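Local coordinates for protein polyhedrin (Simulium ubiquitum cypovirus, PDB 5A9A) that packs into the crystalline occlusion bodies (polyhedra) of an insect cypovirus, where it probably encases virus particles, and binds uridine 5'-triphosphate in the crystal, at residues 122-125 with 129-132; 50-55 with 60-65; 143-148 with 158-163; 32-37 with 175-180. One frame throughout, in Å; residues are numbered along the deposited sequence.

Interaction 1: residues 122-125 with 129-132; sequences EVEN and LNHE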
loop_
_atom_site.group_PDB
_atom_site.type_symbol
_atom_site.label_atom_id
_atom_site.label_comp_id
_atom_site.label_asym_id
_atom_site.label_seq_id
_atom_site.Cartn_x
_atom_site.Cartn_y
_atom_site.Cartn_z
ATOM N N GLU A 122 13.185 12.842 0.968
ATOM C CA GLU A 122 14.363 12.546 0.169
ATOM C C GLU A 122 14.049 12.486 -1.318
ATOM O O GLU A 122 13.134 11.784 -1.749
ATOM C CB GLU A 122 14.985 11.227 0.632
ATOM C CG GLU A 122 16.377 10.974 0.073
ATOM C CD GLU A 122 17.148 9.943 0.880
ATOM O OE1 GLU A 122 16.765 8.754 0.851
ATOM O OE2 GLU A 122 18.137 10.324 1.545
ATOM N N VAL A 123 14.813 13.243 -2.095
ATOM C CA VAL A 123 14.727 13.178 -3.545
ATOM C C VAL A 123 15.634 12.051 -4.012
ATOM O O VAL A 123 16.859 12.154 -3.947
ATOM C CB VAL A 123 15.155 14.505 -4.193
ATOM C CG1 VAL A 123 14.998 14.433 -5.703
ATOM C CG2 VAL A 123 14.339 15.654 -3.623
ATOM N N GLU A 124 15.019 10.967 -4.472
ATOM C CA GLU A 124 15.751 9.759 -4.828
ATOM C C GLU A 124 16.061 9.764 -6.314
ATOM O O GLU A 124 15.566 10.618 -7.049
ATOM C CB GLU A 124 14.917 8.527 -4.474
ATOM C CG GLU A 124 14.298 8.578 -3.082
ATOM C CD GLU A 124 15.330 8.450 -1.975
ATOM O OE1 GLU A 124 16.541 8.413 -2.282
ATOM O OE2 GLU A 124 14.926 8.389 -0.794
ATOM N N ASN A 125 16.880 8.815 -6.759
ATOM C CA ASN A 125 17.181 8.696 -8.179
ATOM C C ASN A 125 16.083 7.913 -8.893
ATOM O O ASN A 125 15.029 7.648 -8.314
ATOM C CB ASN A 125 18.558 8.059 -8.405
ATOM C CG ASN A 125 18.650 6.643 -7.875
ATOM O OD1 ASN A 125 17.646 5.946 -7.743
ATOM N ND2 ASN A 125 19.869 6.208 -7.572
ATOM N N LEU A 129 16.347 5.158 -5.084
ATOM C CA LEU A 129 17.390 4.849 -4.112
ATOM C C LEU A 129 18.192 6.121 -3.840
ATOM O O LEU A 129 18.220 7.026 -4.676
ATOM C CB LEU A 129 18.317 3.754 -4.648
ATOM C CG LEU A 129 17.694 2.382 -4.922
ATOM C CD1 LEU A 129 18.606 1.546 -5.808
ATOM C CD2 LEU A 129 17.387 1.643 -3.626
ATOM N N ASN A 130 18.841 6.198 -2.680
ATOM C CA ASN A 130 19.616 7.384 -2.330
ATOM C C ASN A 130 21.116 7.229 -2.584
ATOM O O ASN A 130 21.910 8.093 -2.207
ATOM C CB ASN A 130 19.365 7.802 -0.876
ATOM C CG ASN A 130 19.539 6.659 0.103
ATOM O OD1 ASN A 130 20.399 5.797 -0.072
ATOM N ND2 ASN A 130 18.715 6.648 1.142
ATOM N N HIS A 131 21.505 6.124 -3.208
ATOM C CA HIS A 131 22.856 6.005 -3.745
ATOM C C HIS A 131 22.815 5.388 -5.138
ATOM O O HIS A 131 21.876 4.678 -5.493
ATOM C CB HIS A 131 23.768 5.188 -2.827
ATOM C CG HIS A 131 25.229 5.438 -3.062
ATOM N ND1 HIS A 131 25.937 4.823 -4.069
ATOM C CD2 HIS A 131 26.108 6.250 -2.427
ATOM C CE1 HIS A 131 27.190 5.238 -4.044
ATOM N NE2 HIS A 131 27.320 6.106 -3.059
ATOM N N GLU A 132 23.846 5.682 -5.919
ATOM C CA GLU A 132 23.972 5.198 -7.286
ATOM C C GLU A 132 23.952 3.667 -7.356
ATOM O O GLU A 132 23.476 3.077 -8.328
ATOM C CB GLU A 132 25.274 5.751 -7.873
ATOM C CG GLU A 132 25.892 4.935 -8.985
ATOM C CD GLU A 132 27.204 5.534 -9.462
ATOM O OE1 GLU A 132 27.300 6.779 -9.531
ATOM O OE2 GLU A 132 28.143 4.764 -9.753
HETATM O O HOH W 1 20.641 3.210 -7.763
#
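Asn130 turns its amide nitrogen to the carboxylate of Glu122, with ND2 2.9 Å from OE1. Glu122 OE1 lies in the Asn130 amide plane, and ND2 approaches it from the syn side, 27° out of the carboxylate plane; the carboxylate and amide planes themselves stand nearly perpendicular. Beside this pair the Glu124 carboxylate runs alongside the Asn130 side chain, its OE1 3.2 Å from Asn130 CB. A bend at chi2 (-70°) folds that acid back toward the turn.

At the other end of the contact Asn125 works with both backbone and side chain. Its backbone N donates a nearly straight bond to Leu129 O, 3.1 Å away and 174° at the hydrogen. In return Leu129 N gives its hydrogen to Asn125 OD1, approaching from above the amide carbonyl plane. OD1 also accepts from Asp127 N, the bond of an Asx turn, while ND2 makes a weak bond to His131 O and donates to a water that also binds His131 O. Asparagine suits this place because one short side chain supplies both an acceptor and a donor to the loop that follows strand 120-124.

Further out, Gly141 N holds Glu122 OE2 and Arg138 O takes a second hydrogen from Asn130 ND2, while Leu129 packs on Asn53 of a neighbouring subunit. Glu122 OE1 and Glu124 OE2 lie only 2.5 Å apart; such closeness suggests that one of these buried acids probably carries a proton, which would ease the repulsion between them.

Interaction 2: residues 50-55 with 60-65; sequences IDYNAP and GYFNWR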
loop_
_atom_site.group_PDB
_atom_site.type_symbol
_atom_site.label_atom_id
_atom_site.label_comp_id
_atom_site.label_asym_id
_atom_site.label_seq_id
_atom_site.Cartn_x
_atom_site.Cartn_y
_atom_site.Cartn_z
ATOM N N ILE A 50 -1.463 16.004 -4.236
ATOM C CA ILE A 50 -1.841 14.736 -3.624
ATOM C C ILE A 50 -1.975 14.899 -2.117
ATOM O O ILE A 50 -1.015 15.233 -1.424
ATOM C CB ILE A 50 -0.836 13.622 -3.946
ATOM C CG1 ILE A 50 -0.654 13.504 -5.462
ATOM C CG2 ILE A 50 -1.308 12.299 -3.369
ATOM C CD1 ILE A 50 0.410 14.424 -6.025
ATOM N N ASP A 51 -3.181 14.642 -1.624
ATOM C CA ASP A 51 -3.539 14.917 -0.240
ATOM C C ASP A 51 -3.482 13.649 0.611
ATOM O O ASP A 51 -4.187 12.677 0.338
ATOM C CB ASP A 51 -4.942 15.531 -0.204
ATOM C CG ASP A 51 -5.484 15.687 1.204
ATOM O OD1 ASP A 51 -4.680 15.887 2.135
ATOM O OD2 ASP A 51 -6.720 15.610 1.379
ATOM N N TYR A 52 -2.640 13.670 1.641
ATOM C CA TYR A 52 -2.464 12.525 2.532
ATOM C C TYR A 52 -2.986 12.838 3.928
ATOM O O TYR A 52 -2.884 13.974 4.396
ATOM C CB TYR A 52 -0.982 12.162 2.673
ATOM C CG TYR A 52 -0.318 11.553 1.455
ATOM C CD1 TYR A 52 0.222 12.354 0.460
ATOM C CD2 TYR A 52 -0.190 10.175 1.327
ATOM C CE1 TYR A 52 0.845 11.801 -0.646
ATOM C CE2 TYR A 52 0.431 9.613 0.227
ATOM C CZ TYR A 52 0.947 10.431 -0.755
ATOM O OH TYR A 52 1.569 9.875 -1.848
ATOM N N ASN A 53 -3.530 11.831 4.602
ATOM C CA ASN A 53 -3.820 11.954 6.027
ATOM C C ASN A 53 -3.626 10.629 6.761
ATOM O O ASN A 53 -3.830 9.553 6.195
ATOM C CB ASN A 53 -5.230 12.520 6.269
ATOM C CG ASN A 53 -6.318 11.457 6.207
ATOM O OD1 ASN A 53 -6.380 10.561 7.049
ATOM N ND2 ASN A 53 -7.199 11.571 5.224
ATOM N N ALA A 54 -3.206 10.718 8.019
ATOM C CA ALA A 54 -3.023 9.540 8.861
ATOM C C ALA A 54 -2.882 9.974 10.316
ATOM O O ALA A 54 -2.489 11.107 10.595
ATOM C CB ALA A 54 -1.805 8.751 8.424
ATOM N N PRO A 55 -3.227 9.080 11.253
ATOM C CA PRO A 55 -3.170 9.424 12.677
ATOM C C PRO A 55 -1.848 9.081 13.369
ATOM O O PRO A 55 -1.590 9.630 14.442
ATOM C CB PRO A 55 -4.313 8.601 13.270
ATOM C CG PRO A 55 -4.370 7.384 12.411
ATOM C CD PRO A 55 -3.923 7.802 11.024
ATOM N N GLY A 60 5.464 7.289 2.509
ATOM C CA GLY A 60 5.082 6.876 1.177
ATOM C C GLY A 60 6.138 7.311 0.189
ATOM O O GLY A 60 7.219 7.761 0.578
ATOM N N TYR A 61 5.824 7.190 -1.093
ATOM C CA TYR A 61 6.795 7.494 -2.126
ATOM C C TYR A 61 6.109 7.801 -3.441
ATOM O O TYR A 61 4.925 7.525 -3.626
ATOM C CB TYR A 61 7.714 6.293 -2.337
ATOM C CG TYR A 61 6.979 5.105 -2.919
ATOM C CD1 TYR A 61 6.241 4.258 -2.105
ATOM C CD2 TYR A 61 7.006 4.846 -4.281
ATOM C CE1 TYR A 61 5.558 3.181 -2.629
ATOM C CE2 TYR A 61 6.329 3.768 -4.815
ATOM C CZ TYR A 61 5.607 2.939 -3.984
ATOM O OH TYR A 61 4.926 1.863 -4.508
ATOM N N PHE A 62 6.879 8.382 -4.349
ATOM C CA PHE A 62 6.504 8.467 -5.745
ATOM C C PHE A 62 7.645 7.852 -6.529
ATOM O O PHE A 62 8.751 8.388 -6.515
ATOM C CB PHE A 62 6.322 9.925 -6.170
ATOM C CG PHE A 62 5.088 10.574 -5.613
ATOM C CD1 PHE A 62 5.012 10.915 -4.272
ATOM C CD2 PHE A 62 4.010 10.851 -6.434
ATOM C CE1 PHE A 62 3.878 11.516 -3.760
ATOM C CE2 PHE A 62 2.873 11.455 -5.928
ATOM C CZ PHE A 62 2.807 11.784 -4.588
ATOM N N ASN A 63 7.406 6.725 -7.192
ATOM C CA ASN A 63 8.429 6.177 -8.073
ATOM C C ASN A 63 8.513 7.092 -9.281
ATOM O O ASN A 63 7.715 8.022 -9.396
ATOM C CB ASN A 63 8.130 4.728 -8.472
ATOM C CG ASN A 63 6.851 4.580 -9.285
ATOM O OD1 ASN A 63 6.452 5.481 -10.022
ATOM N ND2 ASN A 63 6.209 3.426 -9.157
ATOM N N TRP A 64 9.466 6.854 -10.175
ATOM C CA TRP A 64 9.679 7.785 -11.276
ATOM C C TRP A 64 8.389 8.026 -12.058
ATOM O O TRP A 64 8.031 9.167 -12.342
ATOM C CB TRP A 64 10.769 7.289 -12.224
ATOM C CG TRP A 64 11.025 8.263 -13.323
ATOM C CD1 TRP A 64 11.913 9.294 -13.310
ATOM C CD2 TRP A 64 10.359 8.322 -14.589
ATOM N NE1 TRP A 64 11.849 9.989 -14.492
ATOM C CE2 TRP A 64 10.902 9.412 -15.295
ATOM C CE3 TRP A 64 9.359 7.556 -15.195
ATOM C CZ2 TRP A 64 10.480 9.756 -16.576
ATOM C CZ3 TRP A 64 8.944 7.896 -16.471
ATOM C CH2 TRP A 64 9.506 8.985 -17.148
ATOM N N ARG A 65 7.696 6.946 -12.402
ATOM C CA ARG A 65 6.468 7.037 -13.183
ATOM C C ARG A 65 5.409 7.858 -12.454
ATOM O O ARG A 65 4.642 8.588 -13.079
ATOM C CB ARG A 65 5.925 5.637 -13.471
ATOM C CG ARG A 65 4.852 5.590 -14.547
ATOM C CD ARG A 65 5.433 5.872 -15.926
ATOM N NE ARG A 65 4.429 5.710 -16.975
ATOM C CZ ARG A 65 4.516 4.853 -17.989
ATOM N NH1 ARG A 65 5.582 4.076 -18.133
ATOM N NH2 ARG A 65 3.535 4.788 -18.881
#
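Phe62 reaches across the interior of a beta sandwich to meet Ile50 and Tyr52. Strands 47-54 and 57-62 belong to its two different sheets, and the short pieces compared here run nearly antiparallel, 167° between their directions, with axes 11.2 Å apart. That is a gap for side chains to fill, not for backbone hydrogen bonds.

Followed outward, the phenylalanine starts at a CB that does not itself touch the facing strand. CG stands anti to the carbonyl carbon (chi1 -72°), and this carries the far half of the ring into the gap. There CE1 comes to 3.4 Å from Tyr52 OH, lying at the edge of the tyrosine ring near its plane. CZ, the tip, is shared: Tyr52 OH is 3.6 Å from it and Ile50 CD1 3.8 Å. On the other flank CE2 meets the same methyl, and Ile50 CG1 sits at the ring edge in the plane of the phenylalanine. The CG1-CD1 arm of the isoleucine thus follows the rim of the ring with two carbons in succession.

Phenylalanine suits a buried position bounded by aromatic neighbours, since Phe40 meets its ring edge-to-face and Ile38 also packs on it. Tyrosine offers length as well: its ring packs edge-to-face with Phe173, and its hydroxyl extends far enough to reach Phe62. Further along the 60-65 segment, Asn63 ND2 bonds to Arg202 O of a neighbouring subunit. Within the chain, the polar end of Tyr52 has a partner too, for Arg202 NE makes a weak hydrogen bond to OH.

Interaction 3: residues 143-148 with 158-163; sequences RCYKGS and RFLYIP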
loop_
_atom_site.group_PDB
_atom_site.type_symbol
_atom_site.label_atom_id
_atom_site.label_comp_id
_atom_site.label_asym_id
_atom_site.label_seq_id
_atom_site.Cartn_x
_atom_site.Cartn_y
_atom_site.Cartn_z
ATOM N N ARG A 143 21.892 13.366 1.853
ATOM C CA ARG A 143 21.283 14.477 1.124
ATOM C C ARG A 143 19.797 14.605 1.455
ATOM O O ARG A 143 19.069 15.366 0.817
ATOM C CB ARG A 143 21.467 14.287 -0.382
ATOM C CG ARG A 143 22.921 14.293 -0.822
ATOM C CD ARG A 143 23.100 13.684 -2.205
ATOM N NE ARG A 143 23.205 14.699 -3.252
ATOM C CZ ARG A 143 22.221 15.038 -4.081
ATOM N NH1 ARG A 143 21.033 14.447 -4.005
ATOM N NH2 ARG A 143 22.427 15.975 -4.999
ATOM N N CYS A 144 19.358 13.854 2.456
ATOM C CA CYS A 144 17.967 13.866 2.887
ATOM C C CYS A 144 17.569 15.218 3.475
ATOM O O CYS A 144 18.341 15.826 4.214
ATOM C CB CYS A 144 17.758 12.770 3.936
ATOM S SG CYS A 144 16.043 12.409 4.312
ATOM N N TYR A 145 16.367 15.687 3.142
ATOM C CA TYR A 145 15.807 16.877 3.780
ATOM C C TYR A 145 15.307 16.520 5.175
ATOM O O TYR A 145 14.754 15.439 5.381
ATOM C CB TYR A 145 14.636 17.443 2.968
ATOM C CG TYR A 145 15.015 18.125 1.672
ATOM C CD1 TYR A 145 15.259 17.389 0.518
ATOM C CD2 TYR A 145 15.096 19.513 1.593
ATOM C CE1 TYR A 145 15.594 18.017 -0.674
ATOM C CE2 TYR A 145 15.430 20.145 0.409
ATOM C CZ TYR A 145 15.674 19.395 -0.721
ATOM O OH TYR A 145 16.000 20.021 -1.902
ATOM N N LYS A 146 15.491 17.433 6.126
ATOM C CA LYS A 146 15.027 17.218 7.494
ATOM C C LYS A 146 13.967 18.253 7.871
ATOM O O LYS A 146 13.761 19.234 7.158
ATOM C CB LYS A 146 16.202 17.288 8.475
ATOM C CG LYS A 146 17.403 16.429 8.081
ATOM C CD LYS A 146 17.117 14.939 8.227
ATOM C CE LYS A 146 18.194 14.100 7.545
ATOM N NZ LYS A 146 19.562 14.358 8.087
ATOM N N GLY A 147 13.303 18.025 9.000
ATOM C CA GLY A 147 12.231 18.891 9.457
ATOM C C GLY A 147 12.622 20.352 9.598
ATOM O O GLY A 147 11.824 21.245 9.305
ATOM N N SER A 148 13.848 20.600 10.045
ATOM C CA SER A 148 14.305 21.962 10.298
ATOM C C SER A 148 14.606 22.695 8.997
ATOM O O SER A 148 14.903 23.890 9.003
ATOM C CB SER A 148 15.549 21.952 11.186
ATOM O OG SER A 148 16.611 21.242 10.570
ATOM N N ARG A 158 4.663 23.336 8.430
ATOM C CA ARG A 158 5.892 23.758 7.768
ATOM C C ARG A 158 5.798 23.441 6.280
ATOM O O ARG A 158 5.024 22.574 5.878
ATOM C CB ARG A 158 7.106 23.071 8.396
ATOM C CG ARG A 158 7.194 23.271 9.900
ATOM C CD ARG A 158 8.569 22.926 10.447
ATOM N NE ARG A 158 8.634 23.126 11.892
ATOM C CZ ARG A 158 9.686 22.827 12.649
ATOM N NH1 ARG A 158 10.779 22.307 12.105
ATOM N NH2 ARG A 158 9.641 23.049 13.955
ATOM N N PHE A 159 6.597 24.140 5.478
ATOM C CA PHE A 159 6.443 24.133 4.027
ATOM C C PHE A 159 7.816 24.011 3.364
ATOM O O PHE A 159 8.745 24.741 3.712
ATOM C CB PHE A 159 5.750 25.432 3.603
ATOM C CG PHE A 159 5.283 25.449 2.177
ATOM C CD1 PHE A 159 4.100 24.828 1.811
ATOM C CD2 PHE A 159 6.011 26.111 1.208
ATOM C CE1 PHE A 159 3.662 24.859 0.496
ATOM C CE2 PHE A 159 5.579 26.146 -0.104
ATOM C CZ PHE A 159 4.403 25.519 -0.461
ATOM N N LEU A 160 7.943 23.084 2.418
ATOM C CA LEU A 160 9.229 22.829 1.768
ATOM C C LEU A 160 9.134 22.968 0.250
ATOM O O LEU A 160 8.205 22.453 -0.372
ATOM C CB LEU A 160 9.733 21.428 2.120
ATOM C CG LEU A 160 11.086 21.023 1.534
ATOM C CD1 LEU A 160 12.219 21.796 2.196
ATOM C CD2 LEU A 160 11.304 19.528 1.693
ATOM N N TYR A 161 10.106 23.660 -0.337
ATOM C CA TYR A 161 10.207 23.773 -1.789
ATOM C C TYR A 161 11.387 22.953 -2.302
ATOM O O TYR A 161 12.496 23.044 -1.775
ATOM C CB TYR A 161 10.372 25.237 -2.209
ATOM C CG TYR A 161 10.516 25.428 -3.703
ATOM C CD1 TYR A 161 11.765 25.394 -4.310
ATOM C CD2 TYR A 161 9.402 25.630 -4.509
ATOM C CE1 TYR A 161 11.901 25.569 -5.674
ATOM C CE2 TYR A 161 9.529 25.802 -5.873
ATOM C CZ TYR A 161 10.779 25.768 -6.451
ATOM O OH TYR A 161 10.909 25.936 -7.810
ATOM N N ILE A 162 11.142 22.151 -3.332
ATOM C CA ILE A 162 12.190 21.334 -3.927
ATOM C C ILE A 162 12.252 21.567 -5.429
ATOM O O ILE A 162 11.330 21.199 -6.151
ATOM C CB ILE A 162 11.944 19.831 -3.683
ATOM C CG1 ILE A 162 11.823 19.546 -2.186
ATOM C CG2 ILE A 162 13.062 19.004 -4.298
ATOM C CD1 ILE A 162 11.561 18.089 -1.865
ATOM N N PRO A 163 13.340 22.179 -5.910
ATOM C CA PRO A 163 13.474 22.306 -7.362
ATOM C C PRO A 163 13.887 20.983 -7.990
ATOM O O PRO A 163 14.737 20.282 -7.442
ATOM C CB PRO A 163 14.590 23.338 -7.519
ATOM C CG PRO A 163 15.425 23.167 -6.302
ATOM C CD PRO A 163 14.478 22.782 -5.193
HETATM O O HOH W 2 15.348 22.771 -1.718
#
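Apolar contact begins where Tyr145 meets Leu160 and Ile162, crossing each obliquely. Both leucine methyls approach the same part of the ring: CD1 is 3.7 Å from Tyr145 CD2, and CD2 stands 3.8 Å from that same carbon. With its CG anti to the backbone N (chi1 -179°), Leu160 projects this fork toward the tyrosine. Ile162 takes the phenol end, placing CG1 over one ring face, 4.1 Å from Tyr145 CZ, and CG2 near OH.

These side chains fill the space between the two sheets of the beta sandwich, at the place where strand 145-146, an outermost strand of the smaller sheet, faces strand 157-163 of the larger. Leucine and isoleucine, alternate residues of a strand, point their side chains to the same inner side.

The polar bonds are separate from this cluster of carbons. Arg158, extended from CG to NE, reaches Gly147 O with NH1 at 3.2 Å; the oxygen lies in the guanidinium plane, yet NH1 stands well above the carbonyl plane. The same arginine makes a cation-pi contact with Trp116. Tyr145 OH, 2.8 Å from a water, is linked through it to Tyr161 O, which accepts a hydrogen from that water.

Interaction 4: residues 32-37 with 175-180; sequences AIKRVA and FPSRMS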
loop_
_atom_site.group_PDB
_atom_site.type_symbol
_atom_site.label_atom_id
_atom_site.label_comp_id
_atom_site.label_asym_id
_atom_site.label_seq_id
_atom_site.Cartn_x
_atom_site.Cartn_y
_atom_site.Cartn_z
ATOM N N ALA A 32 -4.936 12.149 16.775
ATOM C CA ALA A 32 -5.450 13.210 15.920
ATOM C C ALA A 32 -4.846 13.024 14.533
ATOM O O ALA A 32 -3.774 12.440 14.390
ATOM C CB ALA A 32 -5.095 14.574 16.478
ATOM N N ILE A 33 -5.536 13.515 13.512
ATOM C CA ILE A 33 -5.070 13.361 12.140
ATOM C C ILE A 33 -3.931 14.320 11.811
ATOM O O ILE A 33 -3.917 15.467 12.256
ATOM C CB ILE A 33 -6.221 13.587 11.135
ATOM C CG1 ILE A 33 -7.164 12.379 11.125
ATOM C CG2 ILE A 33 -5.675 13.841 9.737
ATOM C CD1 ILE A 33 -6.521 11.101 10.622
ATOM N N LYS A 34 -2.972 13.829 11.033
ATOM C CA LYS A 34 -1.944 14.673 10.435
ATOM C C LYS A 34 -2.241 14.752 8.948
ATOM O O LYS A 34 -2.768 13.799 8.375
ATOM C CB LYS A 34 -0.546 14.088 10.662
ATOM C CG LYS A 34 -0.038 14.200 12.100
ATOM C CD LYS A 34 -0.737 13.209 13.017
ATOM C CE LYS A 34 -0.400 13.462 14.478
ATOM N NZ LYS A 34 -1.234 12.621 15.379
ATOM N N ARG A 35 -1.911 15.877 8.319
ATOM C CA ARG A 35 -2.259 16.081 6.916
ATOM C C ARG A 35 -1.106 16.682 6.111
ATOM O O ARG A 35 -0.537 17.711 6.478
ATOM C CB ARG A 35 -3.511 16.956 6.806
ATOM C CG ARG A 35 -4.151 16.952 5.423
ATOM C CD ARG A 35 -5.597 17.427 5.472
ATOM N NE ARG A 35 -6.257 17.302 4.174
ATOM C CZ ARG A 35 -7.450 17.815 3.882
ATOM N NH1 ARG A 35 -8.124 18.506 4.793
ATOM N NH2 ARG A 35 -7.967 17.646 2.673
ATOM N N VAL A 36 -0.768 16.015 5.013
ATOM C CA VAL A 36 0.335 16.431 4.158
ATOM C C VAL A 36 -0.142 16.583 2.720
ATOM O O VAL A 36 -0.814 15.699 2.180
ATOM C CB VAL A 36 1.480 15.393 4.183
ATOM C CG1 VAL A 36 2.466 15.644 3.046
ATOM C CG2 VAL A 36 2.189 15.412 5.525
ATOM N N ALA A 37 0.198 17.709 2.103
ATOM C CA ALA A 37 -0.076 17.904 0.684
ATOM C C ALA A 37 1.225 17.908 -0.110
ATOM O O ALA A 37 2.088 18.766 0.099
ATOM C CB ALA A 37 -0.836 19.205 0.461
ATOM N N PHE A 175 6.580 11.425 7.635
ATOM C CA PHE A 175 6.143 12.458 8.570
ATOM C C PHE A 175 5.458 11.812 9.769
ATOM O O PHE A 175 4.262 11.543 9.723
ATOM C CB PHE A 175 5.179 13.433 7.884
ATOM C CG PHE A 175 5.756 14.103 6.670
ATOM C CD1 PHE A 175 6.501 15.265 6.789
ATOM C CD2 PHE A 175 5.547 13.574 5.408
ATOM C CE1 PHE A 175 7.037 15.880 5.669
ATOM C CE2 PHE A 175 6.075 14.188 4.287
ATOM C CZ PHE A 175 6.819 15.341 4.419
ATOM N N PRO A 176 6.217 11.561 10.846
ATOM C CA PRO A 176 5.701 10.826 12.005
ATOM C C PRO A 176 5.134 11.726 13.102
ATOM O O PRO A 176 5.595 12.852 13.284
ATOM C CB PRO A 176 6.941 10.089 12.508
ATOM C CG PRO A 176 8.065 11.037 12.204
ATOM C CD PRO A 176 7.658 11.833 10.975
ATOM N N SER A 177 4.141 11.217 13.827
ATOM C CA SER A 177 3.515 11.964 14.915
ATOM C C SER A 177 4.470 12.144 16.088
ATOM O O SER A 177 5.368 11.328 16.300
ATOM C CB SER A 177 2.269 11.230 15.422
ATOM O OG SER A 177 1.445 10.781 14.361
ATOM N N ARG A 178 4.273 13.219 16.846
ATOM C CA ARG A 178 4.880 13.342 18.162
ATOM C C ARG A 178 4.129 12.425 19.114
ATOM O O ARG A 178 2.934 12.179 18.933
ATOM C CB ARG A 178 4.767 14.770 18.698
ATOM C CG ARG A 178 5.708 15.789 18.092
ATOM C CD ARG A 178 5.692 17.047 18.952
ATOM N NE ARG A 178 6.356 18.190 18.332
ATOM C CZ ARG A 178 5.746 19.087 17.562
ATOM N NH1 ARG A 178 4.452 18.973 17.293
ATOM N NH2 ARG A 178 6.435 20.102 17.056
ATOM N N MET A 179 4.824 11.927 20.130
ATOM C CA MET A 179 4.175 11.182 21.198
ATOM C C MET A 179 3.677 12.143 22.266
ATOM O O MET A 179 4.003 13.331 22.247
ATOM C CB MET A 179 5.150 10.188 21.826
ATOM C CG MET A 179 5.544 9.054 20.899
ATOM S SD MET A 179 4.108 8.116 20.348
ATOM C CE MET A 179 4.833 7.130 19.043
ATOM N N SER A 180 2.880 11.621 23.192
ATOM C CA SER A 180 2.458 12.386 24.353
ATOM C C SER A 180 3.578 12.344 25.379
ATOM O O SER A 180 3.768 11.333 26.053
ATOM C CB SER A 180 1.174 11.794 24.937
ATOM O OG SER A 180 0.726 12.548 26.046
#
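Val36 and Phe175 cross at about a right angle, the valine setting a methyl over the flat of the ring. CG2 lies 4.2 Å from the ring centroid and 24° off the normal, a CH-pi contact displaced toward the rim, so that CD2 at 3.8 Å is the nearest ring carbon. CG1, anti to the backbone N (chi1 166°), settles more loosely near Phe175 CE2. A beta-branched residue suits a strand here, because its two methyls spread along one side of the ring.

Two residues before Val36 and two after Phe175, Lys34 and Ser177 meet: the serine OG lies against the lysine chain, 3.3 Å from Lys34 CE and 3.5 Å from CD. A bend at chi2 (74°) brings these two carbons beside the hydroxyl.

Both pairs bridge the sheets of the beta sandwich, strand 34-41 lying in the larger and strand 170-176 in the smaller. Ile108 and Ala110 of strand 105-111 touch both Val36 and Phe175, which extends the apolar layer beyond the pair.

Lysine can be buried here because its ammonium is met by backbone oxygens. NZ donates to Ala32 O at 2.7 Å, with the donor tilted from that carbonyl plane, and bonds also to Pro55 O. Small enough to fit beside the lysine chain, Ser177 reaches the same Pro55 O through a weak hydrogen bond from OG.

How the interactions relate
Interactions 2, 3 and 4 bridge the two sheets of one sandwich, whereas interaction 1 closes a turn at the end of strand 120-124. Interactions 2 and 4 join through neighbouring strands, with a salt bridge of 2.7 Å between Asp51 OD2 and Arg35 NH2. Interactions 1 and 3 touch where Val123 CG2 packs 3.6 Å from Ile162 CG2; the centres of interactions 1 and 4 are about 25 Å apart. Between subunits, Asp127 of a neighbouring subunit, from the turn that interaction 1 closes, forms a salt bridge with Arg35. All four lie away from the UTP pocket, although Trp64 and Arg65 touch its residues Leu99 and His79.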